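Local atomic coordinates of endo-beta-mannanase (Opitutaceae bacterium TAV5, PDB entry 7BOB), a protein that probably hydrolyses beta-1,4-mannosidic links from the ends of mannan-derived chains as a trimeric family 5 glycoside hydrolase of the termite hindgut. Residues R129-A134 / T179-E184; I151-E156 / E173-M178; L470-P475 / R486-E491; T552-D557 / A581-K586. All blocks are in the same frame, centred on the assembly; numbering follows the deposited sequence.

Overall arrangement
The four contacts fall into two pairs in two domains, in series along the chain. Contacts 1 and 2, centres about 9 Å apart, share helix 168-183 in the N-terminal (beta/alpha)8 barrel: contact 1 sets it against helix 124-141, contact 2 against strand 151-154, and contact 2 is nested inside the loop that contact 1 closes. Contacts 3 and 4, centres about 10 Å apart, belong to the C-terminal alpha/beta domain and meet through the neighbouring parallel strands 469-473 and 549-554. Between the pairs the centres are 42 to 50 Å apart and the nearest atoms about 29 Å or more, on opposite sides of the chain's centre, consistent with two separately packed cores.

Contact 1 of 4, residues R129-A134 / T179-E184; sequences RGAAYA and TGAIRE
Helices 129-134 and 179-183 run in roughly the same direction, 34° apart, and their axes approach to 8.3 Å, close enough for the Ala181 methyl to rest on the backbone of the other helix. They belong to helices 124-141 and 168-183, which follow the third and fourth strands of the (beta/alpha)8 barrel and lie next to each other on its outside, hence the parallel sense. Ala181 is the centre of the contact. Its CB points at the partner helix and settles against one turn of it: 3.6 Å from the carbonyl oxygen Ala131 O, 4.2 Å from Ala131 CB and 4.1 Å from Ala134 CB. All of this is van der Waals contact, and the small side chains are what let the helices come this near. Ala134, itself directed at the other helix, has a second neighbour one residue further on, for its CB also lies 4.1 Å from Ile182 CG1. Ile182 offers that branch because CG1 sits beside its backbone N, anti to the carbonyl carbon (chi1 -79°), while CG2 takes the position anti to N. The same isoleucine also packs on Ile191 of the next barrel strand. At the margin Glu184 makes a salt bridge with Arg135, just past 129-134, while Arg183 is tied by another to Asp235, outside both helices. Inward, the Ile182 side chain carries the packing on toward the barrel strands, its terminal CD1 reaching to 4.1 Å from Leu153 CD1.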
loop_
_atom_site.group_PDB
_atom_site.type_symbol
_atom_site.label_atom_id
_atom_site.label_comp_id
_atom_site.label_asym_id
_atom_site.label_seq_id
_atom_site.Cartn_x
_atom_site.Cartn_y
_atom_site.Cartn_z
ATOM N N ARG A 129 20.972 27.143 -3.801
ATOM C CA ARG A 129 22.289 26.585 -3.491
ATOM C C ARG A 129 22.754 25.608 -4.570
ATOM O O ARG A 129 23.947 25.548 -4.887
ATOM C CB ARG A 129 22.272 25.898 -2.127
ATOM C CG ARG A 129 22.149 26.847 -0.949
ATOM C CD ARG A 129 23.500 27.435 -0.546
ATOM N NE ARG A 129 23.809 28.677 -1.264
ATOM C CZ ARG A 129 24.924 28.871 -1.957
ATOM N NH1 ARG A 129 25.828 27.907 -2.005
ATOM N NH2 ARG A 129 25.147 30.020 -2.595
ATOM N N GLY A 130 21.829 24.841 -5.154
ATOM C CA GLY A 130 22.220 23.917 -6.205
ATOM C C GLY A 130 22.688 24.630 -7.459
ATOM O O GLY A 130 23.713 24.268 -8.043
ATOM N N ALA A 131 21.958 25.667 -7.879
ATOM C CA ALA A 131 22.360 26.433 -9.054
ATOM C C ALA A 131 23.741 27.050 -8.859
ATOM O O ALA A 131 24.613 26.944 -9.730
ATOM C CB ALA A 131 21.324 27.519 -9.353
ATOM N N ALA A 132 23.965 27.691 -7.712
ATOM C CA ALA A 132 25.265 28.311 -7.473
ATOM C C ALA A 132 26.370 27.268 -7.493
ATOM O O ALA A 132 27.450 27.506 -8.043
ATOM C CB ALA A 132 25.256 29.057 -6.145
ATOM N N TYR A 133 26.102 26.089 -6.926
ATOM C CA TYR A 133 27.101 25.022 -6.912
ATOM C C TYR A 133 27.397 24.523 -8.320
ATOM O O TYR A 133 28.554 24.260 -8.662
ATOM C CB TYR A 133 26.618 23.876 -6.023
ATOM C CG TYR A 133 27.363 22.570 -6.190
ATOM C CD1 TYR A 133 28.689 22.441 -5.783
ATOM C CD2 TYR A 133 26.724 21.450 -6.729
ATOM C CE1 TYR A 133 29.369 21.228 -5.915
ATOM C CE2 TYR A 133 27.387 20.236 -6.876
ATOM C CZ TYR A 133 28.705 20.128 -6.461
ATOM O OH TYR A 133 29.358 18.920 -6.596
ATOM N N ALA A 134 26.367 24.393 -9.153
ATOM C CA ALA A 134 26.604 23.968 -10.528
ATOM C C ALA A 134 27.440 24.997 -11.279
ATOM O O ALA A 134 28.373 24.642 -12.013
ATOM C CB ALA A 134 25.278 23.731 -11.248
ATOM N N THR A 179 20.722 22.799 -15.517
ATOM C CA THR A 179 21.356 22.907 -16.825
ATOM C C THR A 179 21.590 24.369 -17.189
ATOM O O THR A 179 22.644 24.719 -17.725
ATOM C CB THR A 179 20.507 22.227 -17.902
ATOM O OG1 THR A 179 19.195 22.816 -17.922
ATOM C CG2 THR A 179 20.420 20.720 -17.661
ATOM N N GLY A 180 20.614 25.235 -16.912
ATOM C CA GLY A 180 20.778 26.641 -17.229
ATOM C C GLY A 180 21.953 27.267 -16.502
ATOM O O GLY A 180 22.664 28.110 -17.061
ATOM N N ALA A 181 22.172 26.857 -15.247
ATOM C CA ALA A 181 23.313 27.351 -14.478
ATOM C C ALA A 181 24.626 26.910 -15.104
ATOM O O ALA A 181 25.596 27.678 -15.146
ATOM C CB ALA A 181 23.229 26.852 -13.036
ATOM N N ILE A 182 24.685 25.662 -15.572
ATOM C CA ILE A 182 25.899 25.183 -16.213
ATOM C C ILE A 182 26.170 25.994 -17.474
ATOM O O ILE A 182 27.322 26.328 -17.789
ATOM C CB ILE A 182 25.773 23.675 -16.499
ATOM C CG1 ILE A 182 26.042 22.871 -15.224
ATOM C CG2 ILE A 182 26.707 23.239 -17.629
ATOM C CD1 ILE A 182 25.314 21.521 -15.206
ATOM N N ARG A 183 25.108 26.363 -18.187
ATOM C CA ARG A 183 25.250 27.081 -19.442
ATOM C C ARG A 183 25.495 28.572 -19.248
ATOM O O ARG A 183 25.797 29.259 -20.228
ATOM C CB ARG A 183 24.013 26.846 -20.320
ATOM C CG ARG A 183 23.888 25.397 -20.818
ATOM C CD ARG A 183 22.930 25.256 -22.009
ATOM N NE ARG A 183 22.537 23.863 -22.210
ATOM C CZ ARG A 183 23.315 22.927 -22.749
ATOM N NH1 ARG A 183 24.542 23.214 -23.184
ATOM N NH2 ARG A 183 22.858 21.693 -22.866
ATOM N N GLU A 184 25.366 29.089 -18.025
ATOM C CA GLU A 184 25.830 30.444 -17.747
ATOM C C GLU A 184 27.347 30.542 -17.810
ATOM O O GLU A 184 27.883 31.650 -17.909
ATOM C CB GLU A 184 25.345 30.913 -16.376
ATOM C CG GLU A 184 23.904 31.379 -16.356
ATOM C CD GLU A 184 23.434 31.707 -14.949
ATOM O OE1 GLU A 184 24.297 32.058 -14.116
ATOM O OE2 GLU A 184 22.213 31.594 -14.669
#

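Contact 2 of 4, residues I151-E156 / E173-M178; sequences IDLGNE and EWCRRM
Leu153, Trp174 and Met178 carry this contact, in which the fourth strand of the (beta/alpha)8 barrel is backed by the helix that follows it. As expected for a beta-alpha unit, strand 151-154 and helix 173-178 run in roughly opposite directions, 144° apart, their axes approaching to 10.7 Å. Leu153 supplies more than half of the buried surface and divides its two methyls between partners. With CG anti to the backbone N (chi1 -169°), it reaches outward to the helix, where CD1 stops 3.8 Å from Met178 CB and CD2 comes 4.1 Å from Trp174 CZ3. The leucine approaches the indole obliquely and the two side chains run past each other in opposite directions, whereas Leu153 and Met178 cross nearly at right angles. Cys175 fills in beside them, its SG 4.3 Å from Leu153 CD2. Met178 bends back over its own helix: its CG lies 3.3 Å above the Trp174 ring, over the centre of one face, and Phe100 and Phe121 meet the same indole edge-to-face. Beyond the leucine come Asn155 and Glu156, an Asn-Glu pair just past the fourth strand, consistent with the place where family 5 enzymes carry their acid/base; Glu156 is hydrogen-bonded to His240. On the helix away from the strand, a salt bridge has Arg176 gripping Glu173 side-on, in the guanidinium plane: Arg176 NE comes to Glu173 OE1 at 3.0 Å from above the carboxylate plane, and NH2 meets OE2 on its syn side at 2.6 Å.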
loop_
_atom_site.group_PDB
_atom_site.type_symbol
_atom_site.label_atom_id
_atom_site.label_comp_id
_atom_site.label_asym_id
_atom_site.label_seq_id
_atom_site.Cartn_x
_atom_site.Cartn_y
_atom_site.Cartn_z
ATOM N N ILE A 151 29.372 17.119 -19.507
ATOM C CA ILE A 151 29.214 17.320 -18.071
ATOM C C ILE A 151 27.998 16.521 -17.606
ATOM O O ILE A 151 26.887 16.715 -18.112
ATOM C CB ILE A 151 29.077 18.807 -17.714
ATOM C CG1 ILE A 151 30.373 19.551 -18.103
ATOM C CG2 ILE A 151 28.723 18.970 -16.221
ATOM C CD1 ILE A 151 30.228 21.056 -18.146
ATOM N N ASP A 152 28.216 15.635 -16.635
ATOM C CA ASP A 152 27.179 14.768 -16.084
ATOM C C ASP A 152 26.443 15.498 -14.957
ATOM O O ASP A 152 27.041 15.819 -13.922
ATOM C CB ASP A 152 27.803 13.466 -15.580
ATOM C CG ASP A 152 26.773 12.400 -15.280
ATOM O OD1 ASP A 152 25.736 12.380 -15.973
ATOM O OD2 ASP A 152 26.996 11.577 -14.362
ATOM N N LEU A 153 25.150 15.749 -15.160
ATOM C CA LEU A 153 24.342 16.488 -14.185
ATOM C C LEU A 153 24.437 15.884 -12.785
ATOM O O LEU A 153 24.586 16.601 -11.789
ATOM C CB LEU A 153 22.888 16.516 -14.652
ATOM C CG LEU A 153 21.940 17.456 -13.918
ATOM C CD1 LEU A 153 22.599 18.838 -13.779
ATOM C CD2 LEU A 153 20.636 17.543 -14.674
ATOM N N GLY A 154 24.334 14.568 -12.688
ATOM C CA GLY A 154 24.501 13.907 -11.407
ATOM C C GLY A 154 24.328 12.422 -11.610
ATOM O O GLY A 154 23.983 11.961 -12.697
ATOM N N ASN A 155 24.580 11.669 -10.550
ATOM C CA ASN A 155 24.494 10.223 -10.620
ATOM C C ASN A 155 23.110 9.742 -10.178
ATOM O O ASN A 155 22.748 9.859 -8.999
ATOM C CB ASN A 155 25.559 9.551 -9.774
ATOM C CG ASN A 155 25.536 8.065 -9.995
ATOM O OD1 ASN A 155 25.360 7.639 -11.131
ATOM N ND2 ASN A 155 25.624 7.277 -8.930
ATOM N N GLU A 156 22.352 9.193 -11.126
ATOM C CA GLU A 156 21.116 8.460 -10.844
ATOM C C GLU A 156 20.172 9.309 -10.004
ATOM O O GLU A 156 19.663 8.883 -8.963
ATOM C CB GLU A 156 21.423 7.123 -10.168
ATOM C CG GLU A 156 22.364 6.250 -11.013
ATOM C CD GLU A 156 22.294 4.772 -10.687
ATOM O OE1 GLU A 156 21.999 4.418 -9.514
ATOM O OE2 GLU A 156 22.546 3.958 -11.614
ATOM N N GLU A 173 11.539 21.497 -13.583
ATOM C CA GLU A 173 12.047 22.839 -13.339
ATOM C C GLU A 173 13.460 22.800 -12.776
ATOM O O GLU A 173 14.308 23.611 -13.161
ATOM C CB GLU A 173 11.097 23.598 -12.401
ATOM C CG GLU A 173 11.590 24.968 -11.919
ATOM C CD GLU A 173 11.779 25.982 -13.063
ATOM O OE1 GLU A 173 11.313 25.740 -14.194
ATOM O OE2 GLU A 173 12.401 27.034 -12.835
ATOM N N TRP A 174 13.735 21.873 -11.856
ATOM C CA TRP A 174 15.074 21.770 -11.286
ATOM C C TRP A 174 16.097 21.468 -12.364
ATOM O O TRP A 174 17.219 22.009 -12.353
ATOM C CB TRP A 174 15.093 20.679 -10.226
ATOM C CG TRP A 174 16.395 20.502 -9.533
ATOM C CD1 TRP A 174 16.801 21.124 -8.383
ATOM C CD2 TRP A 174 17.451 19.614 -9.909
ATOM N NE1 TRP A 174 18.050 20.681 -8.029
ATOM C CE2 TRP A 174 18.474 19.757 -8.950
ATOM C CE3 TRP A 174 17.634 18.715 -10.961
ATOM C CZ2 TRP A 174 19.666 19.036 -9.015
ATOM C CZ3 TRP A 174 18.819 17.997 -11.025
ATOM C CH2 TRP A 174 19.817 18.158 -10.057
ATOM N N CYS A 175 15.712 20.609 -13.313
ATOM C CA CYS A 175 16.601 20.223 -14.401
ATOM C C CYS A 175 16.882 21.411 -15.312
ATOM O O CYS A 175 18.028 21.645 -15.703
ATOM C CB CYS A 175 15.976 19.059 -15.180
ATOM S SG CYS A 175 16.931 18.444 -16.577
ATOM N N ARG A 176 15.838 22.182 -15.639
ATOM C CA ARG A 176 16.019 23.427 -16.378
ATOM C C ARG A 176 16.966 24.363 -15.646
ATOM O O ARG A 176 17.872 24.943 -16.257
ATOM C CB ARG A 176 14.668 24.122 -16.602
ATOM C CG ARG A 176 14.685 25.230 -17.675
ATOM C CD ARG A 176 13.434 26.121 -17.614
ATOM N NE ARG A 176 13.268 26.738 -16.303
ATOM C CZ ARG A 176 13.833 27.893 -15.943
ATOM N NH1 ARG A 176 14.594 28.564 -16.805
ATOM N NH2 ARG A 176 13.645 28.377 -14.721
ATOM N N ARG A 177 16.785 24.505 -14.332
ATOM C CA ARG A 177 17.603 25.451 -13.579
ATOM C C ARG A 177 19.053 24.994 -13.491
ATOM O O ARG A 177 19.969 25.812 -13.612
ATOM C CB ARG A 177 17.030 25.653 -12.185
ATOM C CG ARG A 177 15.740 26.467 -12.155
ATOM C CD ARG A 177 15.992 27.947 -12.384
ATOM N NE ARG A 177 17.115 28.446 -11.595
ATOM C CZ ARG A 177 17.009 28.986 -10.383
ATOM N NH1 ARG A 177 15.829 29.114 -9.801
ATOM N NH2 ARG A 177 18.091 29.414 -9.753
ATOM N N MET A 178 19.287 23.700 -13.272
ATOM C CA MET A 178 20.658 23.237 -13.102
ATOM C C MET A 178 21.399 23.183 -14.435
ATOM O O MET A 178 22.590 23.483 -14.490
ATOM C CB MET A 178 20.691 21.869 -12.429
ATOM C CG MET A 178 20.088 21.835 -11.048
ATOM S SD MET A 178 20.706 23.168 -9.995
ATOM C CE MET A 178 19.196 24.025 -9.588
#

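Contact 3 of 4, residues L470-P475 / R486-E491; sequences LLWHAP and RLVGAE
Trp472 is the first residue of 470-475 to touch the other segment; Leu470 before it points the same way but stops just short, on Leu460 and Val464 of helix 454-465. With CG anti to the backbone N, chi1 of -160° carries the indole out from the strand, and chi2 of -20° turns its six-membered ring to helix 486-488. Corner atom CZ3 meets two sequence neighbours: Leu487 CD2 is 3.8 Å and Val488 CG2 3.9 Å from Trp472 CZ3. Both methyls come in obliquely, and both side chains cross the tryptophan at about a right angle. Val488 CG2 also lies 3.9 Å from Trp472 CE3, straddling one bond of the ring. His473 turns to the other side of the sheet, toward Glu559, Trp579 and Tyr580. Helices thus pack on both faces of the largely parallel sheet around strand 469-473, an alpha/beta sandwich consistent with the glutamine-amidotransferase-like domains found in some trimeric glycosidases. At Ala474 the chain swings round so that Pro475 lies over its own tryptophan, CB 3.8 Å above one face of the Trp472 ring and toward its rim. Pro475 then finishes the contact, its CG 4.2 Å from Val488 CG2. The helix ends with Val488; Gly489, with a positive phi of 93°, turns the chain into strand 490-496, where Glu491 packs on Ser288 of a second subunit.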
loop_
_atom_site.group_PDB
_atom_site.type_symbol
_atom_site.label_atom_id
_atom_site.label_comp_id
_atom_site.label_asym_id
_atom_site.label_seq_id
_atom_site.Cartn_x
_atom_site.Cartn_y
_atom_site.Cartn_z
ATOM N N LEU A 470 -1.005 -4.671 -37.900
ATOM C CA LEU A 470 -1.141 -4.386 -36.470
ATOM C C LEU A 470 -1.523 -5.656 -35.718
ATOM O O LEU A 470 -2.570 -6.264 -35.994
ATOM C CB LEU A 470 -2.187 -3.296 -36.229
ATOM C CG LEU A 470 -2.436 -2.792 -34.805
ATOM C CD1 LEU A 470 -1.217 -2.018 -34.270
ATOM C CD2 LEU A 470 -3.673 -1.912 -34.790
ATOM N N LEU A 471 -0.679 -6.057 -34.768
ATOM C CA LEU A 471 -1.019 -7.102 -33.808
ATOM C C LEU A 471 -1.381 -6.417 -32.489
ATOM O O LEU A 471 -0.512 -5.846 -31.817
ATOM C CB LEU A 471 0.132 -8.086 -33.626
ATOM C CG LEU A 471 -0.090 -9.163 -32.565
ATOM C CD1 LEU A 471 -1.437 -9.907 -32.764
ATOM C CD2 LEU A 471 1.062 -10.144 -32.612
ATOM N N TRP A 472 -2.663 -6.459 -32.128
ATOM C CA TRP A 472 -3.205 -5.666 -31.019
ATOM C C TRP A 472 -3.557 -6.598 -29.865
ATOM O O TRP A 472 -4.621 -7.228 -29.865
ATOM C CB TRP A 472 -4.424 -4.876 -31.474
ATOM C CG TRP A 472 -4.763 -3.715 -30.589
ATOM C CD1 TRP A 472 -4.367 -3.521 -29.297
ATOM C CD2 TRP A 472 -5.583 -2.592 -30.933
ATOM N NE1 TRP A 472 -4.881 -2.341 -28.823
ATOM C CE2 TRP A 472 -5.620 -1.745 -29.810
ATOM C CE3 TRP A 472 -6.293 -2.223 -32.086
ATOM C CZ2 TRP A 472 -6.331 -0.550 -29.800
ATOM C CZ3 TRP A 472 -6.994 -1.030 -32.078
ATOM C CH2 TRP A 472 -7.008 -0.207 -30.943
ATOM N N HIS A 473 -2.684 -6.678 -28.869
ATOM C CA HIS A 473 -3.002 -7.499 -27.708
ATOM C C HIS A 473 -3.852 -6.684 -26.740
ATOM O O HIS A 473 -3.399 -5.651 -26.226
ATOM C CB HIS A 473 -1.734 -8.022 -27.040
ATOM C CG HIS A 473 -1.135 -9.194 -27.754
ATOM N ND1 HIS A 473 0.136 -9.658 -27.495
ATOM C CD2 HIS A 473 -1.634 -9.989 -28.732
ATOM C CE1 HIS A 473 0.388 -10.698 -28.274
ATOM N NE2 HIS A 473 -0.667 -10.915 -29.039
ATOM N N ALA A 474 -5.094 -7.136 -26.532
ATOM C CA ALA A 474 -6.050 -6.651 -25.544
ATOM C C ALA A 474 -6.430 -5.195 -25.783
ATOM O O ALA A 474 -6.026 -4.323 -25.006
ATOM C CB ALA A 474 -5.485 -6.818 -24.131
ATOM N N PRO A 475 -7.184 -4.881 -26.836
ATOM C CA PRO A 475 -7.667 -3.504 -26.991
ATOM C C PRO A 475 -8.464 -3.078 -25.770
ATOM O O PRO A 475 -9.044 -3.898 -25.058
ATOM C CB PRO A 475 -8.545 -3.560 -28.246
ATOM C CG PRO A 475 -8.580 -5.012 -28.667
ATOM C CD PRO A 475 -7.426 -5.697 -28.037
ATOM N N ARG A 486 -14.476 0.337 -35.462
ATOM C CA ARG A 486 -14.180 0.318 -36.897
ATOM C C ARG A 486 -12.771 -0.174 -37.184
ATOM O O ARG A 486 -12.523 -0.719 -38.265
ATOM C CB ARG A 486 -14.381 1.707 -37.513
ATOM C CG ARG A 486 -15.786 2.244 -37.279
ATOM C CD ARG A 486 -16.103 3.472 -38.123
ATOM N NE ARG A 486 -15.315 4.642 -37.720
ATOM C CZ ARG A 486 -15.799 5.691 -37.049
ATOM N NH1 ARG A 486 -17.086 5.727 -36.684
ATOM N NH2 ARG A 486 -14.992 6.702 -36.735
ATOM N N LEU A 487 -11.832 0.010 -36.248
ATOM C CA LEU A 487 -10.471 -0.464 -36.480
ATOM C C LEU A 487 -10.323 -1.941 -36.141
ATOM O O LEU A 487 -9.745 -2.708 -36.918
ATOM C CB LEU A 487 -9.474 0.355 -35.672
ATOM C CG LEU A 487 -7.999 0.021 -35.914
ATOM C CD1 LEU A 487 -7.697 -0.075 -37.408
ATOM C CD2 LEU A 487 -7.123 1.066 -35.255
ATOM N N VAL A 488 -10.822 -2.362 -34.980
ATOM C CA VAL A 488 -10.763 -3.779 -34.647
ATOM C C VAL A 488 -11.673 -4.585 -35.577
ATOM O O VAL A 488 -11.340 -5.711 -35.967
ATOM C CB VAL A 488 -11.132 -3.986 -33.168
ATOM C CG1 VAL A 488 -11.482 -5.463 -32.895
ATOM C CG2 VAL A 488 -10.005 -3.509 -32.275
ATOM N N GLY A 489 -12.818 -4.017 -35.952
ATOM C CA GLY A 489 -13.796 -4.712 -36.760
ATOM C C GLY A 489 -14.877 -5.440 -35.985
ATOM O O GLY A 489 -15.380 -6.462 -36.460
ATOM N N ALA A 490 -15.260 -4.939 -34.810
ATOM C CA ALA A 490 -16.191 -5.611 -33.918
ATOM C C ALA A 490 -16.672 -4.604 -32.880
ATOM O O ALA A 490 -15.969 -3.641 -32.576
ATOM C CB ALA A 490 -15.536 -6.816 -33.240
ATOM N N GLU A 491 -17.886 -4.812 -32.385
ATOM C CA GLU A 491 -18.495 -4.012 -31.334
ATOM C C GLU A 491 -18.620 -4.841 -30.063
ATOM O O GLU A 491 -18.703 -6.074 -30.113
ATOM C CB GLU A 491 -19.888 -3.527 -31.747
ATOM C CG GLU A 491 -19.891 -2.305 -32.614
ATOM C CD GLU A 491 -21.165 -2.182 -33.421
ATOM O OE1 GLU A 491 -22.175 -2.811 -33.047
ATOM O OE2 GLU A 491 -21.152 -1.462 -34.440
#

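Contact 4 of 4, residues T552-D557 / A581-K586; sequences TSVLAD and AALLTK
Val554 CG2 and Leu583 CD1 are only 3.5 Å apart, tighter than methyl groups usually pack, and the two side chains cross at about a right angle. The valine turns this branch to the helix by placing CG1 anti to the backbone N (chi1 178°), which leaves CG2 beside that N, pointing to Leu583. Two residues earlier on the same face of the strand, Thr552 lies against the end of the helix: its CG2 is 4.0 Å from the carbonyl oxygen Leu583 O. The Thr552 and Thr585 side chains meet at a slant, Thr552 OG1 4.0 Å from Thr585 CG2, in packing alone. Each hydroxyl has its polar partner elsewhere, Thr552 OG1 bonding to Arg543 and Thr585 OG1 to Gln469. Leu584, the first residue out of helical geometry, faces away and packs on Leu471 and Ile446 of adjoining strands. At the far end of 552-557 the chain leaves the sheet through an inverse gamma turn centred on Leu555, and Asp557 N-caps helix 558-564, its OD1 accepting from Ala560 N. Helix 569-583 then returns across one face of the sheet; with helix 482-488 on the other, this is an alpha/beta/alpha sandwich.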
loop_
_atom_site.group_PDB
_atom_site.type_symbol
_atom_site.label_atom_id
_atom_site.label_comp_id
_atom_site.label_asym_id
_atom_site.label_seq_id
_atom_site.Cartn_x
_atom_site.Cartn_y
_atom_site.Cartn_z
ATOM N N THR A 552 -4.900 -7.662 -36.390
ATOM C CA THR A 552 -5.133 -8.913 -35.664
ATOM C C THR A 552 -5.276 -8.575 -34.175
ATOM O O THR A 552 -4.290 -8.232 -33.510
ATOM C CB THR A 552 -4.004 -9.918 -35.916
ATOM O OG1 THR A 552 -3.916 -10.194 -37.316
ATOM C CG2 THR A 552 -4.223 -11.216 -35.169
ATOM N N SER A 553 -6.505 -8.652 -33.653
ATOM C CA SER A 553 -6.799 -8.282 -32.271
ATOM C C SER A 553 -6.983 -9.526 -31.408
ATOM O O SER A 553 -7.724 -10.445 -31.781
ATOM C CB SER A 553 -8.050 -7.400 -32.192
ATOM O OG SER A 553 -8.062 -6.344 -33.139
ATOM N N VAL A 554 -6.324 -9.554 -30.251
ATOM C CA VAL A 554 -6.469 -10.634 -29.276
ATOM C C VAL A 554 -7.223 -10.100 -28.065
ATOM O O VAL A 554 -6.780 -9.132 -27.429
ATOM C CB VAL A 554 -5.102 -11.203 -28.844
ATOM C CG1 VAL A 554 -5.273 -12.292 -27.785
ATOM C CG2 VAL A 554 -4.309 -11.710 -30.048
ATOM N N LEU A 555 -8.334 -10.746 -27.721
ATOM C CA LEU A 555 -9.179 -10.298 -26.617
ATOM C C LEU A 555 -8.714 -10.889 -25.290
ATOM O O LEU A 555 -9.493 -11.458 -24.536
ATOM C CB LEU A 555 -10.637 -10.650 -26.896
ATOM C CG LEU A 555 -11.134 -10.154 -28.263
ATOM C CD1 LEU A 555 -12.584 -10.555 -28.537
ATOM C CD2 LEU A 555 -10.964 -8.642 -28.358
ATOM N N ALA A 556 -7.418 -10.785 -25.012
ATOM C CA ALA A 556 -6.877 -11.203 -23.726
ATOM C C ALA A 556 -5.591 -10.431 -23.497
ATOM O O ALA A 556 -4.966 -9.938 -24.444
ATOM C CB ALA A 556 -6.620 -12.710 -23.659
ATOM N N ASP A 557 -5.211 -10.304 -22.224
ATOM C CA ASP A 557 -3.956 -9.639 -21.879
ATOM C C ASP A 557 -2.836 -10.669 -21.965
ATOM O O ASP A 557 -2.446 -11.288 -20.968
ATOM C CB ASP A 557 -4.046 -9.002 -20.499
ATOM C CG ASP A 557 -2.910 -8.047 -20.230
ATOM O OD1 ASP A 557 -1.855 -8.160 -20.913
ATOM O OD2 ASP A 557 -3.060 -7.205 -19.325
ATOM N N ALA A 581 4.714 -15.536 -33.305
ATOM C CA ALA A 581 4.983 -15.941 -34.685
ATOM C C ALA A 581 3.692 -16.322 -35.406
ATOM O O ALA A 581 3.433 -15.862 -36.522
ATOM C CB ALA A 581 5.986 -17.096 -34.715
ATOM N N ALA A 582 2.843 -17.121 -34.756
ATOM C CA ALA A 582 1.603 -17.556 -35.399
ATOM C C ALA A 582 0.703 -16.376 -35.761
ATOM O O ALA A 582 0.053 -16.378 -36.816
ATOM C CB ALA A 582 0.862 -18.532 -34.493
ATOM N N LEU A 583 0.663 -15.349 -34.914
ATOM C CA LEU A 583 -0.302 -14.276 -35.105
ATOM C C LEU A 583 0.218 -13.127 -35.947
ATOM O O LEU A 583 -0.583 -12.305 -36.410
ATOM C CB LEU A 583 -0.748 -13.729 -33.753
ATOM C CG LEU A 583 -1.647 -14.676 -32.960
ATOM C CD1 LEU A 583 -2.447 -13.832 -32.052
ATOM C CD2 LEU A 583 -2.548 -15.463 -33.876
ATOM N N LEU A 584 1.533 -13.030 -36.123
ATOM C CA LEU A 584 2.105 -11.966 -36.930
ATOM C C LEU A 584 1.788 -12.200 -38.400
ATOM O O LEU A 584 1.948 -13.315 -38.907
ATOM C CB LEU A 584 3.614 -11.903 -36.714
ATOM C CG LEU A 584 3.997 -11.122 -35.454
ATOM C CD1 LEU A 584 5.499 -11.195 -35.202
ATOM C CD2 LEU A 584 3.521 -9.686 -35.573
ATOM N N THR A 585 1.333 -11.149 -39.080
ATOM C CA THR A 585 1.038 -11.187 -40.507
ATOM C C THR A 585 2.015 -10.292 -41.258
ATOM O O THR A 585 2.696 -9.451 -40.666
ATOM C CB THR A 585 -0.402 -10.735 -40.800
ATOM O OG1 THR A 585 -0.589 -9.385 -40.348
ATOM C CG2 THR A 585 -1.412 -11.656 -40.120
ATOM N N LYS A 586 2.073 -10.479 -42.580
ATOM C CA LYS A 586 2.918 -9.659 -43.438
ATOM C C LYS A 586 2.178 -9.293 -44.720
ATOM O O LYS A 586 1.523 -10.139 -45.344
ATOM C CB LYS A 586 4.246 -10.366 -43.773
ATOM C CG LYS A 586 5.249 -10.337 -42.625
ATOM C CD LYS A 586 6.496 -9.519 -42.958
ATOM C CE LYS A 586 7.574 -10.395 -43.565
ATOM N NZ LYS A 586 8.610 -9.566 -44.231
#